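Local coordinates for putative tetrapyrrole (Corrin/porphyrin) methylase (PDB 3FFY), which probably transfers a methyl group from S-adenosyl-L-methionine to the ribose 2'-oxygen of a cytidine in 16S rRNA, the crystallised piece being its C-terminal part, at residues Val47-Pro52 with Glu105-Leu110; Arg54-Leu59 with Glu92-Phe97; Arg70-Ser75 with Gly88-Leu93; Lys19-Gly24 with Val40-Thr45. One frame throughout, in Å; residues are numbered along the deposited sequence. Where two conformers were deposited one is given.

Interaction 1: Val47-Pro52 with Glu105-Leu110; sequences VFYESP and EIVIVL
The central mixed beta sheet of this C-terminal piece of an RsmI-family methylase includes V47-E50 and I106-L110, which pair as neighbouring antiparallel strands. Their short axes approach to 4.6 Å and their directions differ by 152°. F48 with I108 and E50 with I106 are the hydrogen-bonded pairs. V47 with V109 and Y49 with V107 are the non-hydrogen-bonded ones. The F48 N to I108 O bond is 2.8 Å, and I108 N returns one to F48 O. E50 N to I106 O is 3.0 Å, again with a return bond from I106 N to E50 O.

V47, Y49, V107 and V109 share one face of the sheet. Here V107 works with both methyls. Its CG1 meets V47 CG1 at 3.6 Å, and its CG2 lies in plane at the edge of the Y49 ring, 3.5 Å from CE1. V47 places CG1 there by holding it anti to its own backbone N (chi1 179°). Helix 6-12 packs on this face, and Y49 OH is hydrogen-bonded to A3 O and F6 N.

F48, E50, I106 and I108 line the other face, under helix 55-66. I108 CD1 reaches E50 CB at 3.8 Å. The F48 ring crosses L110 at a slant. The E50 side chain bends away and both carboxylate oxygens are engaged: OE2 accepts from S51 N at 2.9 Å, while OE1 bonds T58 OG1 of the helix. Where strand 106-110 begins, beside the end of strand 45-50, I106 turns CG1 between its N and carbonyl carbon (chi1 53°), and its CD1 rests 3.8 Å from P52 CA.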
# COMPACT_ATOMS: atom_id res chain seq x y z
N VAL A 47 -14.39 -2.80 5.81
CA VAL A 47 -14.03 -2.66 4.40
C VAL A 47 -15.29 -2.42 3.61
O VAL A 47 -16.30 -3.15 3.75
CB VAL A 47 -13.32 -3.93 3.85
CG1 VAL A 47 -12.98 -3.71 2.34
CG2 VAL A 47 -12.08 -4.25 4.73
N PHE A 48 -15.23 -1.36 2.80
CA PHE A 48 -16.34 -0.94 1.93
C PHE A 48 -15.82 -0.77 0.50
O PHE A 48 -14.64 -0.47 0.29
CB PHE A 48 -16.86 0.45 2.34
CG PHE A 48 -17.24 0.58 3.80
CD1 PHE A 48 -18.55 0.41 4.21
CD2 PHE A 48 -16.28 0.94 4.73
CE1 PHE A 48 -18.89 0.57 5.56
CE2 PHE A 48 -16.60 1.09 6.07
CZ PHE A 48 -17.90 0.90 6.49
N TYR A 49 -16.74 -0.90 -0.45
CA TYR A 49 -16.53 -0.53 -1.87
C TYR A 49 -17.32 0.72 -2.14
O TYR A 49 -18.42 0.91 -1.59
CB TYR A 49 -17.02 -1.64 -2.81
CG TYR A 49 -16.16 -2.89 -2.84
CD1 TYR A 49 -14.80 -2.83 -2.68
CD2 TYR A 49 -16.72 -4.13 -3.08
CE1 TYR A 49 -14.03 -3.98 -2.76
CE2 TYR A 49 -15.95 -5.26 -3.18
CZ TYR A 49 -14.60 -5.17 -3.00
OH TYR A 49 -13.79 -6.27 -3.08
N GLU A 50 -16.76 1.58 -2.98
CA GLU A 50 -17.41 2.83 -3.31
C GLU A 50 -17.08 3.27 -4.74
O GLU A 50 -16.04 2.89 -5.31
CB GLU A 50 -16.99 3.90 -2.31
CG GLU A 50 -17.80 5.18 -2.33
CD GLU A 50 -19.29 4.90 -2.23
OE1 GLU A 50 -19.77 4.91 -1.07
OE2 GLU A 50 -19.92 4.58 -3.28
N SER A 51 -17.97 4.07 -5.31
CA SER A 51 -17.73 4.64 -6.63
C SER A 51 -17.05 5.99 -6.50
O SER A 51 -17.11 6.66 -5.43
CB SER A 51 -19.05 4.75 -7.39
OG SER A 51 -19.80 5.87 -6.98
N PRO A 52 -16.34 6.40 -7.56
CA PRO A 52 -15.54 7.62 -7.43
C PRO A 52 -16.41 8.87 -7.18
O PRO A 52 -16.00 9.76 -6.43
CB PRO A 52 -14.81 7.74 -8.78
CG PRO A 52 -15.12 6.49 -9.55
CD PRO A 52 -16.24 5.76 -8.89
N GLU A 105 -13.45 2.63 -9.35
CA GLU A 105 -13.99 1.99 -8.18
C GLU A 105 -12.86 1.86 -7.14
O GLU A 105 -11.71 1.49 -7.46
CB GLU A 105 -14.59 0.62 -8.49
CG GLU A 105 -15.51 0.10 -7.35
CD GLU A 105 -16.85 0.85 -7.24
OE1 GLU A 105 -17.18 1.72 -8.12
OE2 GLU A 105 -17.56 0.56 -6.24
N ILE A 106 -13.18 2.21 -5.90
CA ILE A 106 -12.21 2.14 -4.83
C ILE A 106 -12.72 1.24 -3.71
O ILE A 106 -13.88 0.87 -3.67
CB ILE A 106 -11.83 3.55 -4.31
CG1 ILE A 106 -13.07 4.37 -3.92
CG2 ILE A 106 -11.03 4.30 -5.41
CD1 ILE A 106 -13.61 5.30 -5.12
N VAL A 107 -11.78 0.91 -2.84
CA VAL A 107 -12.00 0.19 -1.62
C VAL A 107 -11.62 1.17 -0.52
O VAL A 107 -10.58 1.88 -0.61
CB VAL A 107 -11.06 -1.09 -1.51
CG1 VAL A 107 -11.32 -1.88 -0.21
CG2 VAL A 107 -11.14 -1.97 -2.77
N ILE A 108 -12.49 1.25 0.50
CA ILE A 108 -12.24 2.00 1.68
C ILE A 108 -11.99 1.02 2.81
O ILE A 108 -12.83 0.14 3.09
CB ILE A 108 -13.44 2.94 2.06
CG1 ILE A 108 -13.85 3.77 0.84
CG2 ILE A 108 -13.05 3.82 3.31
CD1 ILE A 108 -15.21 4.57 1.00
N VAL A 109 -10.83 1.18 3.46
CA VAL A 109 -10.48 0.40 4.66
C VAL A 109 -10.44 1.37 5.82
O VAL A 109 -9.58 2.26 5.87
CB VAL A 109 -9.14 -0.34 4.52
CG1 VAL A 109 -8.85 -1.26 5.78
CG2 VAL A 109 -9.20 -1.17 3.26
N LEU A 110 -11.42 1.23 6.71
CA LEU A 110 -11.67 2.14 7.82
C LEU A 110 -11.30 1.44 9.14
O LEU A 110 -11.75 0.35 9.44
CB LEU A 110 -13.17 2.49 7.86
CG LEU A 110 -13.64 3.54 8.90
CD1 LEU A 110 -13.01 4.99 8.69
CD2 LEU A 110 -15.21 3.55 8.98

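Interaction 2: Arg54-Leu59 with Glu92-Phe97; sequences RLLKTL and ELIEHF. With SO4 (sulfate ion), chain C.
L55 opens the helix-helix contact by setting its CD2 methyl over the face of the F97 ring. This is a CH-pi contact: CD2 is 3.8 Å from the F97 ring centroid and 6° off the ring normal. H96 CD2 lies over the opposite face of the same ring, so F97 is held between a leucine methyl and the imidazole of its own chain neighbour. L56 comes next and is partly exposed. Its CD2 lies 3.7 Å from I94 O and 4.0 Å from I94 CG2, and the two side chains cross at about a right angle. Its CG also lies against F97 O.

L59, one turn after L55, meets three residues. Its CD1 is 3.9 Å from F97 CD2 and 4.1 Å from L93 CB. Its CB packs on I94 CG1 at 4.0 Å, and I94 CD1 rests against L59 O. L59 reaches both L93 and F97 by turning CG anti to its carbonyl carbon (chi1 -67°). No hydrogen bond crosses between the helices, so the join is apolar.

Beyond the contact, H96 ND1 points almost straight at O3 of a sulfate, probably from the crystallisation liquor, but the short distance leaves its placing doubtful. S79 OG of the second subunit also bonds this sulfate, and H96 packs on I81 of that subunit.

The two helices run nearly antiparallel, at 158° between short axes 9.7 Å apart. Both lie against strand 71-77, where L55 and L59 touch V74. L55 also reaches I106 and I108 of strand 106-110, while L93 and F97 reach V86 of strand 82-87.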
# COMPACT_ATOMS: atom_id res chain seq x y z
N ARG A 54 -19.15 9.06 -5.51
CA ARG A 54 -19.78 9.01 -4.19
C ARG A 54 -18.77 9.04 -3.07
O ARG A 54 -19.14 9.19 -1.92
CB ARG A 54 -20.63 7.74 -4.03
CG ARG A 54 -22.12 7.91 -4.34
CD ARG A 54 -22.49 7.43 -5.71
NE ARG A 54 -22.95 6.03 -5.69
CZ ARG A 54 -23.62 5.43 -6.68
NH1 ARG A 54 -23.93 6.09 -7.80
NH2 ARG A 54 -23.99 4.16 -6.54
N LEU A 55 -17.48 8.90 -3.39
CA LEU A 55 -16.49 8.76 -2.32
C LEU A 55 -16.46 9.89 -1.31
O LEU A 55 -16.43 9.65 -0.10
CB LEU A 55 -15.07 8.56 -2.89
CG LEU A 55 -13.93 8.34 -1.86
CD1 LEU A 55 -14.19 7.08 -0.97
CD2 LEU A 55 -12.60 8.30 -2.58
N LEU A 56 -16.50 11.14 -1.78
CA LEU A 56 -16.32 12.28 -0.89
C LEU A 56 -17.46 12.32 0.11
O LEU A 56 -17.22 12.50 1.29
CB LEU A 56 -16.27 13.61 -1.65
CG LEU A 56 -15.32 14.75 -1.24
CD1 LEU A 56 -16.03 16.10 -1.46
CD2 LEU A 56 -14.67 14.64 0.11
N LYS A 57 -18.69 12.17 -0.36
CA LYS A 57 -19.87 12.09 0.55
C LYS A 57 -19.68 11.00 1.61
O LYS A 57 -19.84 11.27 2.81
CB LYS A 57 -21.16 11.80 -0.24
CG LYS A 57 -22.47 11.76 0.62
CD LYS A 57 -23.72 11.35 -0.20
CE LYS A 57 -24.86 10.82 0.74
NZ LYS A 57 -26.17 10.69 0.05
N THR A 58 -19.35 9.79 1.16
CA THR A 58 -19.14 8.68 2.09
C THR A 58 -18.06 9.03 3.15
O THR A 58 -18.26 8.79 4.35
CB THR A 58 -18.80 7.37 1.34
OG1 THR A 58 -19.98 6.92 0.68
CG2 THR A 58 -18.33 6.30 2.32
N LEU A 59 -16.93 9.58 2.70
CA LEU A 59 -15.83 9.96 3.61
C LEU A 59 -16.26 11.04 4.57
O LEU A 59 -15.92 11.00 5.74
CB LEU A 59 -14.60 10.42 2.85
CG LEU A 59 -13.89 9.35 2.04
CD1 LEU A 59 -12.77 10.04 1.31
CD2 LEU A 59 -13.37 8.21 2.86
N GLU A 92 -7.78 14.26 6.53
CA GLU A 92 -6.79 14.29 5.46
C GLU A 92 -7.34 13.75 4.13
O GLU A 92 -7.11 14.36 3.07
CB GLU A 92 -5.56 13.50 5.85
CG GLU A 92 -4.74 14.17 6.91
CD GLU A 92 -3.64 13.27 7.49
OE1 GLU A 92 -3.78 12.04 7.58
OE2 GLU A 92 -2.60 13.80 7.88
N LEU A 93 -8.08 12.65 4.17
CA LEU A 93 -8.63 12.13 2.92
C LEU A 93 -9.74 13.03 2.35
O LEU A 93 -9.91 13.09 1.17
CB LEU A 93 -9.10 10.70 3.06
CG LEU A 93 -8.05 9.59 2.67
CD1 LEU A 93 -6.84 9.60 3.67
CD2 LEU A 93 -8.71 8.31 2.63
N ILE A 94 -10.53 13.71 3.18
CA ILE A 94 -11.59 14.59 2.70
C ILE A 94 -10.96 15.77 1.97
O ILE A 94 -11.37 16.17 0.88
CB ILE A 94 -12.48 15.07 3.90
CG1 ILE A 94 -13.38 13.89 4.40
CG2 ILE A 94 -13.32 16.26 3.46
CD1 ILE A 94 -13.91 13.97 5.80
N GLU A 95 -9.91 16.29 2.58
CA GLU A 95 -9.18 17.39 1.97
C GLU A 95 -8.59 16.92 0.63
O GLU A 95 -8.68 17.62 -0.37
CB GLU A 95 -8.09 17.87 2.92
CG GLU A 95 -7.01 18.81 2.36
CD GLU A 95 -5.93 19.07 3.44
OE1 GLU A 95 -4.98 18.23 3.56
OE2 GLU A 95 -6.03 20.06 4.19
N HIS A 96 -7.99 15.74 0.62
CA HIS A 96 -7.35 15.21 -0.59
C HIS A 96 -8.37 15.01 -1.71
O HIS A 96 -8.14 15.44 -2.85
CB HIS A 96 -6.64 13.87 -0.30
CG HIS A 96 -6.02 13.25 -1.52
ND1 HIS A 96 -4.77 13.64 -2.00
CD2 HIS A 96 -6.50 12.34 -2.40
CE1 HIS A 96 -4.51 12.94 -3.09
NE2 HIS A 96 -5.54 12.15 -3.36
N PHE A 97 -9.49 14.38 -1.40
CA PHE A 97 -10.49 14.13 -2.44
C PHE A 97 -11.45 15.27 -2.71
O PHE A 97 -12.36 15.12 -3.56
CB PHE A 97 -11.25 12.85 -2.17
CG PHE A 97 -10.42 11.65 -2.37
CD1 PHE A 97 -9.99 11.33 -3.63
CD2 PHE A 97 -10.00 10.88 -1.27
CE1 PHE A 97 -9.17 10.20 -3.84
CE2 PHE A 97 -9.18 9.77 -1.45
CZ PHE A 97 -8.77 9.42 -2.75
S SO4 C . -1.70 15.11 -1.08
O1 SO4 C . -1.18 16.10 -2.08
O2 SO4 C . -1.60 13.80 -1.80
O3 SO4 C . -3.21 15.30 -0.88
O4 SO4 C . -0.86 15.27 0.10

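Interaction 3: Arg70-Ser75 with Gly88-Leu93; sequences RQVSVS and GTLSEL
V72 and V74 hold the tight side of this contact, with L93 pressed against both. L93 CD2 is 3.4 Å from V72 CG1 and also 3.4 Å from V74 CG2, closer than usual for carbon pairs. V72 and L93 reach toward each other tip to tip. The V72 methyl gets there by sitting between the backbone N and the carbonyl carbon (chi1 61°). L90 crosses V72 at about a right angle, its CD2 3.8 Å from V72 CG1. All four of these side chains are buried.

The backbone closes the same corner. V72 N donates to G88 O at 2.9 Å, and G88 N donates back to V72 O at 3.1 Å. A third bond, L90 N to R70 O, is more bent, with an N-H...O angle of 137°. G88 has no side chain, and E92 OE1 lies close over it.

The other side is looser and more open to solvent. Q71 and T89 form a non-hydrogen-bonded pair whose side chains diverge, and Q71 is exposed. T89 turns to its own helix instead, as the N-cap of a capping box: E92 N donates to T89 OG1 at 3.0 Å, and T89 N donates to E92 OE1 at 2.8 Å. The R70 side chain leads away, its NH2 bonding A111 O.

The chain thus leaves strand 82-87, turns at G88 beside strand 71-77 and enters helix 90-99. V72 and V74 also touch I108 of strand 106-110, and L90 packs on L59 and F62 of helix 55-66.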
# COMPACT_ATOMS: atom_id res chain seq x y z
N ARG A 70 -10.33 9.49 12.60
CA ARG A 70 -10.28 8.04 12.37
C ARG A 70 -9.43 7.73 11.16
O ARG A 70 -9.58 8.33 10.09
CB ARG A 70 -11.65 7.44 12.15
CG ARG A 70 -11.72 5.89 12.14
CD ARG A 70 -11.49 5.26 13.55
NE ARG A 70 -12.57 5.49 14.49
CZ ARG A 70 -13.71 4.79 14.58
NH1 ARG A 70 -14.61 5.14 15.49
NH2 ARG A 70 -13.98 3.76 13.78
N GLN A 71 -8.54 6.75 11.34
CA GLN A 71 -7.68 6.30 10.27
C GLN A 71 -8.45 5.56 9.19
O GLN A 71 -9.38 4.78 9.46
CB GLN A 71 -6.53 5.45 10.81
CG GLN A 71 -5.49 6.23 11.61
CD GLN A 71 -4.68 7.22 10.73
OE1 GLN A 71 -4.28 6.89 9.61
NE2 GLN A 71 -4.42 8.41 11.25
N VAL A 72 -8.06 5.84 7.94
CA VAL A 72 -8.69 5.29 6.79
C VAL A 72 -7.68 5.15 5.67
O VAL A 72 -6.61 5.84 5.67
CB VAL A 72 -9.83 6.22 6.33
CG1 VAL A 72 -9.26 7.65 5.95
CG2 VAL A 72 -10.70 5.59 5.22
N SER A 73 -7.98 4.26 4.73
CA SER A 73 -7.12 4.00 3.55
C SER A 73 -8.08 3.85 2.38
O SER A 73 -9.01 3.04 2.46
CB SER A 73 -6.38 2.66 3.72
OG SER A 73 -5.34 2.53 2.77
N VAL A 74 -7.82 4.57 1.30
CA VAL A 74 -8.62 4.42 0.10
C VAL A 74 -7.69 3.94 -1.01
O VAL A 74 -6.60 4.51 -1.24
CB VAL A 74 -9.39 5.72 -0.24
CG1 VAL A 74 -9.97 5.63 -1.67
CG2 VAL A 74 -10.45 6.02 0.88
N SER A 75 -8.09 2.84 -1.63
CA SER A 75 -7.25 2.15 -2.57
C SER A 75 -7.95 1.86 -3.89
O SER A 75 -9.16 1.52 -3.98
CB SER A 75 -6.74 0.81 -2.00
OG SER A 75 -5.89 1.03 -0.90
N GLY A 88 -4.55 8.12 5.69
CA GLY A 88 -4.40 9.11 6.71
C GLY A 88 -5.65 9.15 7.56
O GLY A 88 -6.37 8.17 7.67
N THR A 89 -5.90 10.29 8.17
CA THR A 89 -7.15 10.49 8.89
C THR A 89 -8.26 10.73 7.86
O THR A 89 -8.00 11.06 6.66
CB THR A 89 -7.04 11.64 9.82
OG1 THR A 89 -6.93 12.85 9.05
CG2 THR A 89 -5.80 11.52 10.80
N LEU A 90 -9.51 10.54 8.29
CA LEU A 90 -10.64 10.89 7.44
C LEU A 90 -10.54 12.37 6.98
O LEU A 90 -10.82 12.70 5.82
CB LEU A 90 -11.98 10.63 8.18
CG LEU A 90 -12.48 9.18 8.21
CD1 LEU A 90 -13.74 9.06 9.16
CD2 LEU A 90 -12.77 8.68 6.81
N SER A 91 -10.15 13.23 7.88
CA SER A 91 -9.94 14.65 7.60
C SER A 91 -8.93 14.89 6.44
O SER A 91 -9.21 15.62 5.50
CB SER A 91 -9.46 15.35 8.87
OG SER A 91 -9.39 16.74 8.66
N GLU A 92 -7.78 14.26 6.53
CA GLU A 92 -6.79 14.29 5.46
C GLU A 92 -7.34 13.75 4.13
O GLU A 92 -7.11 14.36 3.07
CB GLU A 92 -5.56 13.50 5.85
CG GLU A 92 -4.74 14.17 6.91
CD GLU A 92 -3.64 13.27 7.49
OE1 GLU A 92 -3.78 12.04 7.58
OE2 GLU A 92 -2.60 13.80 7.88
N LEU A 93 -8.08 12.65 4.17
CA LEU A 93 -8.63 12.13 2.92
C LEU A 93 -9.74 13.03 2.35
O LEU A 93 -9.91 13.09 1.17
CB LEU A 93 -9.10 10.70 3.06
CG LEU A 93 -8.05 9.59 2.67
CD1 LEU A 93 -6.84 9.60 3.67
CD2 LEU A 93 -8.71 8.31 2.63

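Interaction 4: Lys19-Gly24 with Val40-Thr45; sequences KFCFEG and VDEHRT
C21 N donates to T45 O at 2.9 Å, a nearly straight bond with an N-H...O angle of 162°, where the touching parts of the two segments run 111° apart. The same T45 oxygen also receives the CA-H of F20, with F20 CA to T45 O at 3.3 Å. One carbonyl thus meets two successive residues, F20 and C21.

R44 CD and E42 CD both approach C21 SG from one side, at 3.7 Å and 3.8 Å. E42 keeps CG anti to its backbone N (chi1 -176°) and bends at the next bond. Its OE2 then accepts from R44 N at 2.9 Å through the anti lone pair. This links the carboxylate to the loop that carries it. F20 CB lies 4.2 Å from T45 CB.

K19 adds an outer layer. Its CE lies over one face of the R44 guanidinium, toward the rim, and is 3.4 Å from R44 NH2. K19 NZ and R44 NH2 are like charges 4.3 Å apart. Both residues are exposed, so solvent probably screens them. R44 was modelled in two conformers, which leaves this pairing doubtful.

The contact joins the start of the first strand to the loop leading into the second, in a beta-alpha-beta crossover of strand 20-24, helix 32-38 and the parallel strand 45-50. T45 OG1 bonds P16 O. E23 forms a salt bridge with K35 of helix 32-38. F20 and T45 both touch L10 of helix 6-12.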
# COMPACT_ATOMS: atom_id res chain seq x y z
N LYS A 19 -8.62 -9.38 11.54
CA LYS A 19 -10.03 -9.31 11.88
C LYS A 19 -10.63 -8.10 11.21
O LYS A 19 -10.17 -6.96 11.41
CB LYS A 19 -10.26 -9.22 13.38
CG LYS A 19 -9.82 -10.46 14.14
CD LYS A 19 -10.88 -10.86 15.16
CE LYS A 19 -12.00 -11.71 14.52
NZ LYS A 19 -11.58 -13.14 14.29
N PHE A 20 -11.66 -8.34 10.39
CA PHE A 20 -12.26 -7.27 9.60
C PHE A 20 -13.67 -7.61 9.19
O PHE A 20 -14.06 -8.79 9.12
CB PHE A 20 -11.40 -6.89 8.39
CG PHE A 20 -11.33 -7.93 7.31
CD1 PHE A 20 -12.28 -7.97 6.29
CD2 PHE A 20 -10.32 -8.86 7.29
CE1 PHE A 20 -12.24 -8.93 5.29
CE2 PHE A 20 -10.28 -9.84 6.32
CZ PHE A 20 -11.24 -9.89 5.32
N CYS A 21 -14.42 -6.55 8.92
CA CYS A 21 -15.79 -6.63 8.49
C CYS A 21 -15.92 -6.16 7.06
O CYS A 21 -15.79 -4.97 6.77
CB CYS A 21 -16.64 -5.73 9.37
SG CYS A 21 -16.57 -6.26 11.08
N PHE A 22 -16.20 -7.10 6.17
CA PHE A 22 -16.53 -6.71 4.82
C PHE A 22 -17.94 -6.15 4.88
O PHE A 22 -18.85 -6.85 5.28
CB PHE A 22 -16.44 -7.87 3.83
CG PHE A 22 -16.84 -7.47 2.45
CD1 PHE A 22 -15.97 -6.72 1.66
CD2 PHE A 22 -18.12 -7.74 1.97
CE1 PHE A 22 -16.35 -6.29 0.37
CE2 PHE A 22 -18.50 -7.33 0.70
CZ PHE A 22 -17.61 -6.60 -0.10
N GLU A 23 -18.09 -4.88 4.51
CA GLU A 23 -19.42 -4.24 4.49
C GLU A 23 -19.97 -4.05 3.07
O GLU A 23 -21.18 -3.91 2.88
CB GLU A 23 -19.34 -2.89 5.19
CG GLU A 23 -18.70 -2.90 6.56
CD GLU A 23 -19.56 -3.52 7.65
OE1 GLU A 23 -20.77 -3.77 7.46
OE2 GLU A 23 -18.99 -3.75 8.72
N GLY A 24 -19.11 -4.05 2.06
CA GLY A 24 -19.55 -3.89 0.67
C GLY A 24 -19.90 -2.44 0.37
O GLY A 24 -19.18 -1.54 0.75
N VAL A 40 -21.02 2.45 14.49
CA VAL A 40 -20.36 3.42 15.38
C VAL A 40 -19.49 2.81 16.49
O VAL A 40 -18.45 3.38 16.82
CB VAL A 40 -21.40 4.45 15.91
CG1 VAL A 40 -20.96 5.02 17.22
CG2 VAL A 40 -21.61 5.53 14.83
N ASP A 41 -19.87 1.63 17.01
CA ASP A 41 -19.15 0.95 18.10
C ASP A 41 -18.32 -0.25 17.60
O ASP A 41 -17.85 -1.07 18.39
CB ASP A 41 -20.15 0.54 19.20
CG ASP A 41 -21.61 0.56 18.72
OD1 ASP A 41 -22.52 0.82 19.55
OD2 ASP A 41 -21.84 0.32 17.50
N GLU A 42 -18.12 -0.34 16.28
CA GLU A 42 -17.38 -1.45 15.69
C GLU A 42 -15.90 -1.27 15.97
O GLU A 42 -15.32 -0.26 15.58
CB GLU A 42 -17.65 -1.49 14.18
CG GLU A 42 -17.02 -2.67 13.43
CD GLU A 42 -17.25 -4.03 14.11
OE1 GLU A 42 -18.41 -4.51 14.18
OE2 GLU A 42 -16.25 -4.62 14.56
N HIS A 43 -15.29 -2.24 16.66
CA HIS A 43 -13.87 -2.17 16.96
C HIS A 43 -12.97 -2.77 15.85
O HIS A 43 -11.78 -2.54 15.84
CB HIS A 43 -13.55 -2.83 18.30
CG HIS A 43 -14.15 -2.13 19.49
ND1 HIS A 43 -15.51 -1.94 19.65
CD2 HIS A 43 -13.57 -1.60 20.60
CE1 HIS A 43 -15.75 -1.32 20.80
NE2 HIS A 43 -14.59 -1.10 21.40
N ARG A 44 -13.54 -3.56 14.94
CA ARG A 44 -12.76 -4.18 13.85
C ARG A 44 -12.65 -3.20 12.67
O ARG A 44 -13.52 -2.38 12.47
CB ARG A 44 -13.41 -5.49 13.36
CG ARG A 44 -13.57 -6.63 14.40
CD ARG A 44 -14.69 -7.59 13.94
NE ARG A 44 -14.96 -8.75 14.81
CZ ARG A 44 -15.01 -10.00 14.37
NH1 ARG A 44 -14.80 -10.25 13.09
NH2 ARG A 44 -15.24 -10.99 15.22
N THR A 45 -11.57 -3.33 11.89
CA THR A 45 -11.43 -2.68 10.59
C THR A 45 -12.65 -3.03 9.73
O THR A 45 -13.13 -4.14 9.77
CB THR A 45 -10.16 -3.17 9.88
OG1 THR A 45 -9.04 -2.85 10.72
CG2 THR A 45 -9.99 -2.52 8.50

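Interactions 1, 3 and 4 all reach the same sheet. Interaction 4 joins interaction 1 through strands 20-24 and 45-50, where V47 N meets C21 O at 2.8 Å. Interaction 3 joins it on the other flank, where V109 N meets S73 O, also at 2.8 Å. Interaction 2 lies over the sheet. E50 OE1 and T58 OG1, 2.7 Å apart, tie its first helix to interaction 1. Interactions 2 and 3 share E92 and L93, and their centres are 8 Å apart. Interactions 2 and 4 do not touch, with nearest atoms about 8 Å apart. The sulfate belongs to interaction 2, on the side facing the second subunit.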